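Local coordinates for protein D-xylonate dehydratase (Caulobacter crescentus, PDB 5OYN) that dehydrates D-xylonate to 2-dehydro-3-deoxy-D-arabinonate in D-xylose breakdown, and D-gluconate about as efficiently, using a [2Fe-2S] cluster and magnesium, at residues H441-I444 against A448-I451; R414-S419 against K485-L490. All coordinates share one frame; numbering follows the deposited sequence.

Contact 1 (H441-I444 against A448-I451); sequences HKRI and ALEI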
ATOM      1  N   HIS A 441     -19.543  37.775 -14.853  1.00 74.61           N
ATOM      2  CA  HIS A 441     -19.836  36.913 -15.997  1.00 76.62           C
ATOM      3  C   HIS A 441     -21.156  37.278 -16.657  1.00 77.15           C
ATOM      4  O   HIS A 441     -21.303  37.124 -17.875  1.00 75.58           O
ATOM      5  CB  HIS A 441     -19.838  35.435 -15.573  1.00 74.31           C
ATOM      6  CG  HIS A 441     -18.462  34.866 -15.423  1.00 74.84           C
ATOM      7  ND1 HIS A 441     -17.610  34.698 -16.495  1.00 73.42           N
ATOM      8  CD2 HIS A 441     -17.765  34.488 -14.324  1.00 74.78           C
ATOM      9  CE1 HIS A 441     -16.458  34.211 -16.066  1.00 73.23           C
ATOM     10  NE2 HIS A 441     -16.525  34.076 -14.752  1.00 76.40           N
ATOM     11  N   LYS A 442     -22.108  37.795 -15.887  1.00 77.77           N
ATOM     12  CA  LYS A 442     -23.414  38.067 -16.460  1.00 78.92           C
ATOM     13  C   LYS A 442     -23.458  39.382 -17.233  1.00 81.62           C
ATOM     14  O   LYS A 442     -24.204  39.482 -18.214  1.00 82.25           O
ATOM     15  CB  LYS A 442     -24.464  38.023 -15.358  1.00 72.96           C
ATOM     16  CG  LYS A 442     -24.820  36.580 -14.897  1.00 92.90           C
ATOM     17  CD  LYS A 442     -25.134  35.605 -16.081  1.00 98.32           C
ATOM     18  CE  LYS A 442     -23.950  34.746 -16.605  1.00 87.66           C
ATOM     19  NZ  LYS A 442     -24.290  34.118 -17.925  1.00 82.98           N
ATOM     20  N   ARG A 443     -22.646  40.376 -16.856  1.00 80.51           N
ATOM     21  CA  ARG A 443     -22.738  41.701 -17.462  1.00 78.71           C
ATOM     22  C   ARG A 443     -21.534  42.102 -18.314  1.00 77.20           C
ATOM     23  O   ARG A 443     -21.610  43.125 -19.000  1.00 81.01           O
ATOM     24  CB  ARG A 443     -22.957  42.769 -16.372  1.00 74.95           C
ATOM     25  CG  ARG A 443     -24.187  42.553 -15.469  1.00 71.73           C
ATOM     26  CD  ARG A 443     -24.116  43.428 -14.216  1.00 67.66           C
ATOM     27  NE  ARG A 443     -23.538  44.738 -14.529  1.00 86.45           N
ATOM     28  CZ  ARG A 443     -22.809  45.486 -13.697  1.00 82.85           C
ATOM     29  NH1 ARG A 443     -22.546  45.072 -12.462  1.00 76.43           N
ATOM     30  NH2 ARG A 443     -22.339  46.659 -14.112  1.00 81.58           N
ATOM     31  N   ILE A 444     -20.437  41.335 -18.313  1.00 76.63           N
ATOM     32  CA  ILE A 444     -19.196  41.823 -18.928  1.00 77.67           C
ATOM     33  C   ILE A 444     -19.362  42.067 -20.426  1.00 79.67           C
ATOM     34  O   ILE A 444     -18.723  42.961 -20.992  1.00 80.96           O
ATOM     35  CB  ILE A 444     -18.028  40.853 -18.656  1.00 74.23           C
ATOM     36  CG1 ILE A 444     -16.761  41.348 -19.348  1.00 66.78           C
ATOM     37  CG2 ILE A 444     -18.363  39.453 -19.133  1.00 72.07           C
ATOM     38  CD1 ILE A 444     -16.167  42.517 -18.664  1.00 66.41           C
ATOM     39  N   ALA A 448     -24.369  47.745 -23.031  1.00 89.47           N
ATOM     40  CA  ALA A 448     -24.871  48.924 -22.337  1.00 88.21           C
ATOM     41  C   ALA A 448     -23.798  49.603 -21.499  1.00 89.87           C
ATOM     42  O   ALA A 448     -23.935  50.790 -21.184  1.00 94.71           O
ATOM     43  CB  ALA A 448     -26.061  48.549 -21.450  1.00 87.17           C
ATOM     44  N   LEU A 449     -22.739  48.887 -21.126  1.00 89.83           N
ATOM     45  CA  LEU A 449     -21.664  49.496 -20.356  1.00 88.69           C
ATOM     46  C   LEU A 449     -20.607  50.162 -21.222  1.00 84.72           C
ATOM     47  O   LEU A 449     -19.749  50.864 -20.675  1.00 82.82           O
ATOM     48  CB  LEU A 449     -21.002  48.461 -19.442  1.00 81.67           C
ATOM     49  CG  LEU A 449     -22.019  47.732 -18.581  1.00 83.04           C
ATOM     50  CD1 LEU A 449     -21.435  46.417 -18.125  1.00 84.41           C
ATOM     51  CD2 LEU A 449     -22.428  48.606 -17.400  1.00 83.97           C
ATOM     52  N   GLU A 450     -20.661  49.976 -22.541  1.00 79.87           N
ATOM     53  CA  GLU A 450     -19.738  50.621 -23.470  1.00 85.82           C
ATOM     54  C   GLU A 450     -18.300  50.599 -22.965  1.00 83.73           C
ATOM     55  O   GLU A 450     -17.742  51.642 -22.598  1.00 79.66           O
ATOM     56  CB  GLU A 450     -20.174  52.059 -23.747  1.00 92.51           C
ATOM     57  CG  GLU A 450     -21.179  52.181 -24.877  1.00 94.01           C
ATOM     58  CD  GLU A 450     -21.686  53.596 -25.055  1.00103.73           C
ATOM     59  OE1 GLU A 450     -21.448  54.434 -24.152  1.00104.35           O
ATOM     60  OE2 GLU A 450     -22.326  53.867 -26.097  1.00108.06           O
ATOM     61  N   ILE A 451     -17.704  49.413 -22.943  1.00 85.65           N
ATOM     62  CA  ILE A 451     -16.348  49.207 -22.450  1.00 81.86           C
ATOM     63  C   ILE A 451     -15.371  49.420 -23.598  1.00 78.38           C
ATOM     64  O   ILE A 451     -15.653  49.059 -24.747  1.00 80.55           O
ATOM     65  CB  ILE A 451     -16.214  47.797 -21.834  1.00 79.81           C
ATOM     66  CG1 ILE A 451     -17.353  47.546 -20.835  1.00 80.17           C
ATOM     67  CG2 ILE A 451     -14.863  47.621 -21.162  1.00 79.60           C
ATOM     68  CD1 ILE A 451     -17.101  46.401 -19.860  1.00 77.78           C
TER
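I444 and I451 form the buried side of this contact, their side chains crossing at about a right angle so that CD1 of I444 and CD1 of I451 come within 4.2 Å. The CB of I444 points away from 448-451, but CG1 is anti to the backbone N (chi1 178°) and the bend at chi2, 74°, turns CD1 back toward I451. The methyl CD1 of I451 also lies 4.0 Å from the carbonyl O of I444, touching backbone as well as side chain. P479 touches both isoleucines, while F434 packs on I444 and I432 on I451. F434 and I432 belong to strand 426-435, which runs into helix 436-443 and then to the parallel neighbouring strand 455-460: a beta-alpha-beta crossover, and this contact lies in the turn between its helix and its second strand. The outer side, R443 against L449, meets more closely but is only partly buried. L449 points toward the end of the helix, and both of its methyls reach R443, CD1 of L449 lying 3.4 Å from the carbonyl O of R443. Its CD2 sits at the edge of the R443 guanidinium, in its plane and 3.8 Å from NH2, a van der Waals touch of a methyl on the rim of a charged group. The charge of R443 is answered elsewhere, by a salt bridge from NH1 to D439 one turn back on the helix, and R430 binds the carbonyl O of L449.

Contact 2 (R414-S419 against K485-L490); sequences RKRYLS and KGIMSL
R416 lays its guanidinium against the side chain of I487, the two chains crossing at about a right angle. The isoleucine comes over one face of the flat group, with CG1 of I487 3.8 Å from NH2 of R416 and CG2 of I487 above the plane toward its rim. CD1 of I487 completes the overlap, 3.8 Å from NH1 of R416. The R416 side chain leaves the helix pointing away from its own amide nitrogen (chi1 -171°) and stays extended until a bend at chi3, -42°, turns the guanidinium broadside to I487. The same chain serves a second surface, since CG of R416 sits 3.8 Å above the plane of the Y417 ring, over its centre. Y417 extends toward the loop, where its OH meets CD2 of L490 at 3.3 Å; the two side chains cross obliquely. The carbonyl O of S489 lies near the ring plane, at its edge, but 3.8 Å from OH of Y417; the hydroxyl is instead hydrogen-bonded to the backbone O of E453. F413 and F427 meet the tyrosine ring with inclined planes, and P491 touches it too. The contact thus joins the C-terminal turn of helix 411-417 to the loop between helix 480-484 and strand 492-494. G486, with phi 89°, ends helix 480-484 in a Schellman motif, and the chain then turns to present I487, whose other neighbours include L482 of that helix. Across the two segments the attraction is therefore essentially van der Waals: a charged group offers its flat face to aliphatic carbon, and the buried tyrosine hydroxyl is satisfied by a third part of the chain, which probably fixes where the ring can lie.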
ATOM      1  N   ARG A 414       2.116  47.602 -21.433  1.00 70.81           N
ATOM      2  CA  ARG A 414       3.006  48.716 -21.132  1.00 70.85           C
ATOM      3  C   ARG A 414       2.800  49.865 -22.116  1.00 73.99           C
ATOM      4  O   ARG A 414       2.526  50.999 -21.709  1.00 73.84           O
ATOM      5  CB  ARG A 414       4.457  48.242 -21.142  1.00 68.98           C
ATOM      6  CG  ARG A 414       5.438  49.278 -20.621  1.00 72.20           C
ATOM      7  CD  ARG A 414       6.815  48.686 -20.373  1.00 73.36           C
ATOM      8  NE  ARG A 414       6.769  47.597 -19.398  1.00 87.48           N
ATOM      9  CZ  ARG A 414       6.766  47.760 -18.074  1.00 87.39           C
ATOM     10  NH1 ARG A 414       6.811  48.981 -17.538  1.00 83.58           N
ATOM     11  NH2 ARG A 414       6.715  46.691 -17.284  1.00 83.39           N
ATOM     12  N   LYS A 415       2.901  49.580 -23.419  1.00 75.76           N
ATOM     13  CA  LYS A 415       2.716  50.609 -24.441  1.00 75.19           C
ATOM     14  C   LYS A 415       1.369  51.312 -24.325  1.00 73.12           C
ATOM     15  O   LYS A 415       1.273  52.507 -24.601  1.00 80.05           O
ATOM     16  CB  LYS A 415       2.851  49.998 -25.838  1.00 75.97           C
ATOM     17  CG  LYS A 415       4.274  49.980 -26.374  1.00 82.74           C
ATOM     18  CD  LYS A 415       4.349  49.298 -27.736  1.00 89.38           C
ATOM     19  CE  LYS A 415       5.517  48.313 -27.799  1.00 95.36           C
ATOM     20  NZ  LYS A 415       5.218  47.126 -28.664  1.00 97.49           N
ATOM     21  N   ARG A 416       0.323  50.601 -23.916  1.00 73.68           N
ATOM     22  CA  ARG A 416      -1.010  51.189 -23.934  1.00 75.93           C
ATOM     23  C   ARG A 416      -1.240  52.149 -22.768  1.00 77.68           C
ATOM     24  O   ARG A 416      -1.852  53.208 -22.951  1.00 80.15           O
ATOM     25  CB  ARG A 416      -2.073  50.085 -23.932  1.00 78.11           C
ATOM     26  CG  ARG A 416      -3.489  50.597 -24.180  1.00 79.11           C
ATOM     27  CD  ARG A 416      -4.538  49.495 -24.136  1.00 84.37           C
ATOM     28  NE  ARG A 416      -4.099  48.276 -24.807  1.00 94.09           N
ATOM     29  CZ  ARG A 416      -4.176  48.087 -26.120  1.00 97.55           C
ATOM     30  NH1 ARG A 416      -4.677  49.045 -26.898  1.00 93.91           N
ATOM     31  NH2 ARG A 416      -3.753  46.944 -26.655  1.00 91.64           N
ATOM     32  N   TYR A 417      -0.770  51.809 -21.570  1.00 77.53           N
ATOM     33  CA  TYR A 417      -1.122  52.589 -20.387  1.00 74.91           C
ATOM     34  C   TYR A 417       0.057  53.269 -19.717  1.00 75.57           C
ATOM     35  O   TYR A 417      -0.060  54.428 -19.308  1.00 78.72           O
ATOM     36  CB  TYR A 417      -1.830  51.704 -19.353  1.00 70.16           C
ATOM     37  CG  TYR A 417      -2.992  50.917 -19.905  1.00 75.65           C
ATOM     38  CD1 TYR A 417      -4.251  51.497 -20.043  1.00 72.71           C
ATOM     39  CD2 TYR A 417      -2.835  49.582 -20.279  1.00 76.50           C
ATOM     40  CE1 TYR A 417      -5.321  50.770 -20.547  1.00 75.01           C
ATOM     41  CE2 TYR A 417      -3.895  48.846 -20.779  1.00 72.19           C
ATOM     42  CZ  TYR A 417      -5.133  49.442 -20.911  1.00 75.40           C
ATOM     43  OH  TYR A 417      -6.177  48.706 -21.414  1.00 71.23           O
ATOM     44  N   LEU A 418       1.185  52.584 -19.567  1.00 75.72           N
ATOM     45  CA  LEU A 418       2.300  53.129 -18.811  1.00 76.11           C
ATOM     46  C   LEU A 418       3.305  53.863 -19.687  1.00 75.45           C
ATOM     47  O   LEU A 418       4.446  54.067 -19.256  1.00 72.04           O
ATOM     48  CB  LEU A 418       3.005  52.016 -18.037  1.00 72.71           C
ATOM     49  CG  LEU A 418       2.137  50.859 -17.549  1.00 72.78           C
ATOM     50  CD1 LEU A 418       3.011  49.789 -16.913  1.00 68.78           C
ATOM     51  CD2 LEU A 418       1.056  51.329 -16.576  1.00 68.67           C
ATOM     52  N   SER A 419       2.914  54.274 -20.898  1.00 72.17           N
ATOM     53  CA  SER A 419       3.889  54.790 -21.854  1.00 84.31           C
ATOM     54  C   SER A 419       3.561  56.190 -22.393  1.00 83.22           C
ATOM     55  O   SER A 419       4.081  56.569 -23.451  1.00 70.54           O
ATOM     56  CB  SER A 419       4.045  53.798 -23.012  1.00 75.88           C
ATOM     57  OG  SER A 419       5.078  52.867 -22.743  1.00 78.66           O
ATOM     58  N   LYS A 485     -10.684  42.398 -31.168  1.00 78.37           N
ATOM     59  CA  LYS A 485      -9.836  43.449 -31.715  1.00 77.37           C
ATOM     60  C   LYS A 485      -8.367  43.284 -31.338  1.00 80.30           C
ATOM     61  O   LYS A 485      -7.551  44.133 -31.713  1.00 77.09           O
ATOM     62  CB  LYS A 485     -10.316  44.828 -31.254  1.00 81.74           C
ATOM     63  CG  LYS A 485     -11.770  45.147 -31.553  1.00 80.77           C
ATOM     64  CD  LYS A 485     -12.203  46.384 -30.760  1.00 90.08           C
ATOM     65  CE  LYS A 485     -13.578  46.920 -31.178  1.00 95.91           C
ATOM     66  NZ  LYS A 485     -14.124  47.919 -30.196  1.00 90.65           N
ATOM     67  N   GLY A 486      -8.010  42.227 -30.609  1.00 83.90           N
ATOM     68  CA  GLY A 486      -6.633  41.987 -30.217  1.00 81.22           C
ATOM     69  C   GLY A 486      -6.200  42.629 -28.915  1.00 82.47           C
ATOM     70  O   GLY A 486      -5.000  42.629 -28.610  1.00 79.73           O
ATOM     71  N   ILE A 487      -7.129  43.177 -28.136  1.00 81.27           N
ATOM     72  CA  ILE A 487      -6.801  43.808 -26.865  1.00 78.67           C
ATOM     73  C   ILE A 487      -6.904  42.727 -25.798  1.00 72.66           C
ATOM     74  O   ILE A 487      -7.995  42.362 -25.366  1.00 75.63           O
ATOM     75  CB  ILE A 487      -7.715  44.996 -26.574  1.00 82.06           C
ATOM     76  CG1 ILE A 487      -7.359  46.131 -27.538  1.00 82.90           C
ATOM     77  CG2 ILE A 487      -7.589  45.436 -25.107  1.00 76.60           C
ATOM     78  CD1 ILE A 487      -8.123  47.392 -27.306  1.00 87.43           C
ATOM     79  N   MET A 488      -5.752  42.215 -25.369  1.00 72.55           N
ATOM     80  CA  MET A 488      -5.751  40.964 -24.619  1.00 75.24           C
ATOM     81  C   MET A 488      -6.002  41.170 -23.132  1.00 72.13           C
ATOM     82  O   MET A 488      -6.518  40.266 -22.468  1.00 73.85           O
ATOM     83  CB  MET A 488      -4.428  40.227 -24.841  1.00 76.13           C
ATOM     84  CG  MET A 488      -4.243  39.728 -26.269  1.00 80.55           C
ATOM     85  SD  MET A 488      -5.774  39.052 -26.956  1.00 88.30           S
ATOM     86  CE  MET A 488      -5.914  37.535 -26.008  1.00 70.97           C
ATOM     87  N   SER A 489      -5.663  42.333 -22.591  1.00 71.12           N
ATOM     88  CA  SER A 489      -5.896  42.587 -21.180  1.00 71.18           C
ATOM     89  C   SER A 489      -6.230  44.058 -20.965  1.00 73.90           C
ATOM     90  O   SER A 489      -5.700  44.933 -21.657  1.00 72.76           O
ATOM     91  CB  SER A 489      -4.678  42.194 -20.338  1.00 66.25           C
ATOM     92  OG  SER A 489      -3.478  42.647 -20.937  1.00 75.11           O
ATOM     93  N   LEU A 490      -7.129  44.309 -20.021  1.00 64.39           N
ATOM     94  CA  LEU A 490      -7.347  45.620 -19.449  1.00 69.22           C
ATOM     95  C   LEU A 490      -6.874  45.634 -18.006  1.00 68.43           C
ATOM     96  O   LEU A 490      -6.680  44.576 -17.397  1.00 65.93           O
ATOM     97  CB  LEU A 490      -8.825  46.029 -19.524  1.00 68.91           C
ATOM     98  CG  LEU A 490      -9.433  45.935 -20.924  1.00 73.15           C
ATOM     99  CD1 LEU A 490     -10.951  45.868 -20.836  1.00 67.11           C
ATOM    100  CD2 LEU A 490      -8.959  47.079 -21.843  1.00 69.02           C
TER

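Overall arrangement
Followed from the N terminus, the first of the four segments reached is 414-419, at the end of helix 411-417; strand 426-435 and helix 436-443 come next. Contact 1 closes a short loop at the end of that helix, with three residues between its segments. The chain continues through strand 455-460 and helix 480-484 to 485-490, where contact 2 closes a loop of 65 residues with contact 1 nested inside it. Their centres are 19 Å apart. Contact 1 lies within the connection between the parallel strands 426-435 and 455-460 of the mixed sheet; contact 2 ties the helix before the sheet's first strand to the approach to strand 492-494, outermost in the sheet within this chain.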